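Local coordinates for protein cysteine desulfurase (Elizabethkingia anophelis NUHP1, PDB 5VPR) that probably removes sulfur from L-cysteine to leave L-alanine, using a covalently bound pyridoxal 5'-phosphate cofactor, at residues A[74-77]-A[78-82]; A[318-321]-A[322-326]. All coordinates share one frame; numbering follows the deposited sequence.

Coming from the N terminus, the chain reaches interaction 1 first, in the middle of helix 67-87, and then runs through all seven strands of the large mixed sheet before it arrives at interaction 2, at the C-terminal end of helix 305-324. Each contact closes nothing longer than a helical turn, so the two follow in series and neither nest nor cross. Residues 74-82 lie against helix 287-303 and strand 95-98 at the border of the large sheet; residues 318-326 pack on helix 396-413 and the small antiparallel sheet near the C terminus. Their centres are about 43 Å apart, on opposite sides of the chain's centre.

Interaction 1 (A[74-77]-A[78-82]); sequences EMME and DARKK
Helix 67-87 carries an i to i+3 salt bridge between Glu77 and Arg80, laid along one turn in the middle of the helix. The arginine grips the carboxylate side-on with two nitrogens, one to each oxygen: NE of Arg80 reaches OE1 of Glu77 at 3.1 Å, and NH2 of Arg80 reaches OE2 of Glu77 at 3.2 Å. The second bond is almost straight and uses the syn lone pair of OE2; the first also comes from the syn side, but tilted out of the carboxylate plane. The two flat groups are 22° apart. Glu77 gets there by folding back at chi2 (-49°), while Arg80 bends at chi3, which lays the two side chains alongside each other. The helical bonds run on, with Asp78 N giving to Glu74 O at 2.7 Å.

A water 2.7 Å from OE1 of Glu77, to which it probably donates, accepts from NZ of Lys81 at 2.9 Å, bridging two charges too far apart to touch. CE of Met76 comes within 4.0 Å of NH2 of Arg80, approaching obliquely.

Through NH1, Arg80 joins helix 67-87 to Glu281 in a second salt bridge and to the edge strand 95-98 at Val95 O. The two carboxylates probably balance the charge of the buried guanidinium, which in turn probably favours the ionised form of Glu77.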
loop_
_atom_site.group_PDB
_atom_site.type_symbol
_atom_site.label_atom_id
_atom_site.label_comp_id
_atom_site.label_asym_id
_atom_site.label_seq_id
_atom_site.Cartn_x
_atom_site.Cartn_y
_atom_site.Cartn_z
ATOM N N GLU A 74 18.543 11.748 15.984
ATOM C CA GLU A 74 19.315 11.603 14.755
ATOM C C GLU A 74 18.902 10.350 13.982
ATOM O O GLU A 74 18.806 10.370 12.746
ATOM C CB GLU A 74 20.799 11.567 15.108
ATOM C CG GLU A 74 21.747 11.527 13.937
ATOM C CD GLU A 74 23.194 11.674 14.384
ATOM O OE1 GLU A 74 23.424 11.851 15.606
ATOM O OE2 GLU A 74 24.094 11.613 13.518
ATOM N N MET A 75 18.673 9.247 14.690
ATOM C CA MET A 75 18.273 8.012 14.023
ATOM C C MET A 75 16.921 8.169 13.338
ATOM O O MET A 75 16.720 7.666 12.226
ATOM C CB MET A 75 18.226 6.855 15.025
ATOM C CG MET A 75 19.597 6.426 15.553
ATOM S SD MET A 75 19.468 5.218 16.890
ATOM C CE MET A 75 18.587 3.859 16.101
ATOM N N MET A 76 15.977 8.857 13.984
ATOM C CA MET A 76 14.675 9.054 13.349
ATOM C C MET A 76 14.803 9.956 12.132
ATOM O O MET A 76 14.146 9.716 11.108
ATOM C CB MET A 76 13.657 9.632 14.342
ATOM C CG MET A 76 12.207 9.307 13.951
ATOM S SD MET A 76 10.969 9.980 15.078
ATOM C CE MET A 76 10.856 11.662 14.443
ATOM N N GLU A 77 15.673 10.981 12.211
ATOM C CA GLU A 77 15.881 11.860 11.064
ATOM C C GLU A 77 16.634 11.149 9.950
ATOM O O GLU A 77 16.367 11.397 8.767
ATOM C CB GLU A 77 16.618 13.141 11.470
ATOM C CG GLU A 77 15.799 14.077 12.363
ATOM C CD GLU A 77 14.391 14.350 11.814
ATOM O OE1 GLU A 77 14.272 14.725 10.625
ATOM O OE2 GLU A 77 13.405 14.188 12.575
ATOM N N ASP A 78 17.579 10.265 10.297
ATOM C CA ASP A 78 18.179 9.401 9.277
ATOM C C ASP A 78 17.111 8.573 8.565
ATOM O O ASP A 78 17.164 8.387 7.339
ATOM C CB ASP A 78 19.211 8.461 9.898
ATOM C CG ASP A 78 20.446 9.183 10.403
ATOM O OD1 ASP A 78 20.689 10.336 9.988
ATOM O OD2 ASP A 78 21.182 8.577 11.213
ATOM N N ALA A 79 16.143 8.055 9.321
ATOM C CA ALA A 79 15.078 7.256 8.718
ATOM C C ALA A 79 14.216 8.105 7.792
ATOM O O ALA A 79 13.840 7.659 6.696
ATOM C CB ALA A 79 14.214 6.608 9.798
ATOM N N ARG A 80 13.924 9.343 8.196
ATOM C CA ARG A 80 13.180 10.232 7.309
ATOM C C ARG A 80 13.904 10.422 5.984
ATOM O O ARG A 80 13.268 10.467 4.926
ATOM C CB ARG A 80 12.937 11.589 7.968
ATOM C CG ARG A 80 11.895 12.435 7.204
ATOM C CD ARG A 80 11.732 13.865 7.776
ATOM N NE ARG A 80 11.623 13.932 9.245
ATOM C CZ ARG A 80 10.485 13.927 9.944
ATOM N NH1 ARG A 80 9.305 13.832 9.338
ATOM N NH2 ARG A 80 10.520 14.027 11.274
ATOM N N LYS A 81 15.237 10.540 6.018
ATOM C CA LYS A 81 15.975 10.758 4.779
ATOM C C LYS A 81 16.010 9.498 3.923
ATOM O O LYS A 81 16.039 9.586 2.687
ATOM C CB LYS A 81 17.394 11.257 5.078
ATOM C CG LYS A 81 17.451 12.636 5.780
ATOM C CD LYS A 81 18.885 13.143 5.891
ATOM C CE LYS A 81 18.949 14.486 6.624
ATOM N NZ LYS A 81 18.322 14.348 7.975
ATOM N N LYS A 82 16.009 8.321 4.551
ATOM C CA LYS A 82 15.898 7.085 3.781
ATOM C C LYS A 82 14.583 7.044 3.010
ATOM O O LYS A 82 14.560 6.718 1.818
ATOM C CB LYS A 82 16.017 5.869 4.699
ATOM C CG LYS A 82 17.374 5.687 5.385
ATOM C CD LYS A 82 17.278 4.489 6.338
ATOM C CE LYS A 82 18.532 4.237 7.166
ATOM N NZ LYS A 82 18.305 3.014 8.024
HETATM O O HOH W 1 15.403 14.701 8.150
#

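Interaction 2 (A[318-321]-A[322-326])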
loop_
_atom_site.group_PDB
_atom_site.type_symbol
_atom_site.label_atom_id
_atom_site.label_comp_id
_atom_site.label_asym_id
_atom_site.label_seq_id
_atom_site.Cartn_x
_atom_site.Cartn_y
_atom_site.Cartn_z
ATOM N N TYR A 318 2.534 -16.718 -13.521
ATOM C CA TYR A 318 2.505 -18.163 -13.319
ATOM C C TYR A 318 1.232 -18.587 -12.596
ATOM O O TYR A 318 0.554 -19.534 -13.010
ATOM C CB TYR A 318 3.746 -18.599 -12.538
ATOM C CG TYR A 318 3.846 -20.089 -12.299
ATOM C CD1 TYR A 318 3.695 -20.630 -11.021
ATOM C CD2 TYR A 318 4.096 -20.956 -13.353
ATOM C CE1 TYR A 318 3.797 -22.008 -10.814
ATOM C CE2 TYR A 318 4.194 -22.306 -13.155
ATOM C CZ TYR A 318 4.045 -22.832 -11.894
ATOM O OH TYR A 318 4.149 -24.194 -11.736
ATOM N N ALA A 319 0.881 -17.883 -11.517
ATOM C CA ALA A 319 -0.309 -18.245 -10.753
ATOM C C ALA A 319 -1.569 -18.110 -11.600
ATOM O O ALA A 319 -2.417 -19.011 -11.622
ATOM C CB ALA A 319 -0.404 -17.386 -9.489
ATOM N N GLN A 320 -1.714 -16.989 -12.308
ATOM C CA GLN A 320 -2.900 -16.809 -13.142
ATOM C C GLN A 320 -2.971 -17.876 -14.226
ATOM O O GLN A 320 -4.052 -18.390 -14.535
ATOM C CB GLN A 320 -2.920 -15.405 -13.755
ATOM C CG GLN A 320 -4.142 -15.163 -14.640
ATOM C CD GLN A 320 -4.287 -13.721 -15.108
ATOM O OE1 GLN A 320 -4.325 -12.791 -14.301
ATOM N NE2 GLN A 320 -4.383 -13.534 -16.418
ATOM N N ARG A 321 -1.822 -18.256 -14.782
ATOM C CA ARG A 321 -1.807 -19.320 -15.782
ATOM C C ARG A 321 -2.250 -20.647 -15.176
ATOM O O ARG A 321 -3.121 -21.340 -15.719
ATOM C CB ARG A 321 -0.407 -19.444 -16.384
ATOM C CG ARG A 321 -0.387 -19.682 -17.866
ATOM C CD ARG A 321 1.030 -19.637 -18.415
ATOM N NE ARG A 321 1.803 -20.821 -18.050
ATOM C CZ ARG A 321 2.940 -20.794 -17.364
ATOM N NH1 ARG A 321 3.451 -19.635 -16.968
ATOM N NH2 ARG A 321 3.569 -21.933 -17.083
ATOM N N LYS A 322 -1.661 -21.023 -14.040
ATOM C CA LYS A 322 -1.996 -22.320 -13.467
ATOM C C LYS A 322 -3.433 -22.344 -12.955
ATOM O O LYS A 322 -4.111 -23.370 -13.054
ATOM C CB LYS A 322 -1.007 -22.671 -12.358
ATOM C CG LYS A 322 0.383 -23.011 -12.871
ATOM C CD LYS A 322 0.314 -24.144 -13.892
ATOM C CE LYS A 322 1.645 -24.881 -14.013
ATOM N NZ LYS A 322 1.592 -26.032 -14.977
ATOM N N LEU A 323 -3.923 -21.217 -12.426
ATOM C CA LEU A 323 -5.279 -21.206 -11.886
ATOM C C LEU A 323 -6.311 -21.327 -12.996
ATOM O O LEU A 323 -7.330 -22.011 -12.834
ATOM C CB LEU A 323 -5.519 -19.940 -11.074
ATOM C CG LEU A 323 -4.822 -19.852 -9.712
ATOM C CD1 LEU A 323 -5.115 -18.510 -9.075
ATOM C CD2 LEU A 323 -5.240 -20.994 -8.799
ATOM N N LEU A 324 -6.062 -20.679 -14.133
ATOM C CA LEU A 324 -6.996 -20.717 -15.247
ATOM C C LEU A 324 -7.082 -22.088 -15.898
ATOM O O LEU A 324 -8.004 -22.319 -16.687
ATOM C CB LEU A 324 -6.610 -19.657 -16.280
ATOM C CG LEU A 324 -7.083 -18.265 -15.866
ATOM C CD1 LEU A 324 -6.509 -17.170 -16.760
ATOM C CD2 LEU A 324 -8.603 -18.218 -15.861
ATOM N N GLU A 325 -6.159 -22.999 -15.589
ATOM C CA GLU A 325 -6.300 -24.373 -16.052
ATOM C C GLU A 325 -7.371 -25.129 -15.280
ATOM O O GLU A 325 -7.907 -26.113 -15.796
ATOM C CB GLU A 325 -4.962 -25.104 -15.958
ATOM C CG GLU A 325 -3.874 -24.431 -16.769
ATOM C CD GLU A 325 -2.586 -25.221 -16.808
ATOM O OE1 GLU A 325 -2.475 -26.226 -16.076
ATOM O OE2 GLU A 325 -1.680 -24.828 -17.575
ATOM N N ILE A 326 -7.704 -24.696 -14.066
ATOM C CA ILE A 326 -8.812 -25.302 -13.340
ATOM C C ILE A 326 -10.115 -24.961 -14.051
ATOM O O ILE A 326 -10.406 -23.788 -14.319
ATOM C CB ILE A 326 -8.821 -24.821 -11.881
ATOM C CG1 ILE A 326 -7.520 -25.218 -11.190
ATOM C CG2 ILE A 326 -10.015 -25.388 -11.133
ATOM C CD1 ILE A 326 -7.321 -24.558 -9.855
#
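Ala319 O takes the N-H of Leu323 at 2.8 Å, the shortest of the backbone bonds between 318-321 and 322-326, in helix 305-324. One residue back, Lys322 N reaches Tyr318 O at 2.9 Å, and one residue on, Leu324 N meets Gln320 O at 3.1 Å. The next bond in the series, Glu325 N to Arg321 O, is weak at 3.5 Å and bent to 130°. Glu325 N also gives to Lys322 O, three residues back, and Ile326 N gives to Leu323 O in the same way.

The side chains pair up one turn apart. Tyr318 and Lys322 form a CH-pi contact: CG of Lys322 stands over one face of the Tyr318 ring, 4.0 Å from its centroid and shifted toward the rim. A bend at chi2 (-56°) carries the lysine chain on across the phenol end, where CE of Lys322 lies 3.5 Å from OH of Tyr318. That hydroxyl is hydrogen-bonded to Asp400, and the ring meets Phe396 edge-to-face, so the tyrosine joins this helix to the start of helix 396-413.

Gln320 and Leu324 lie side by side and point the same way, both touching Val331 of the small antiparallel sheet, and OE1 of Gln320 accepts a hydrogen bond from NH2 of Arg338. Between these two pairs, the buried Ala319 and Leu323 both rest on Val342 of strand 341-345. Gln320 meets its partner through aliphatic carbon: its CG is 3.8 Å from CD1 of Leu324.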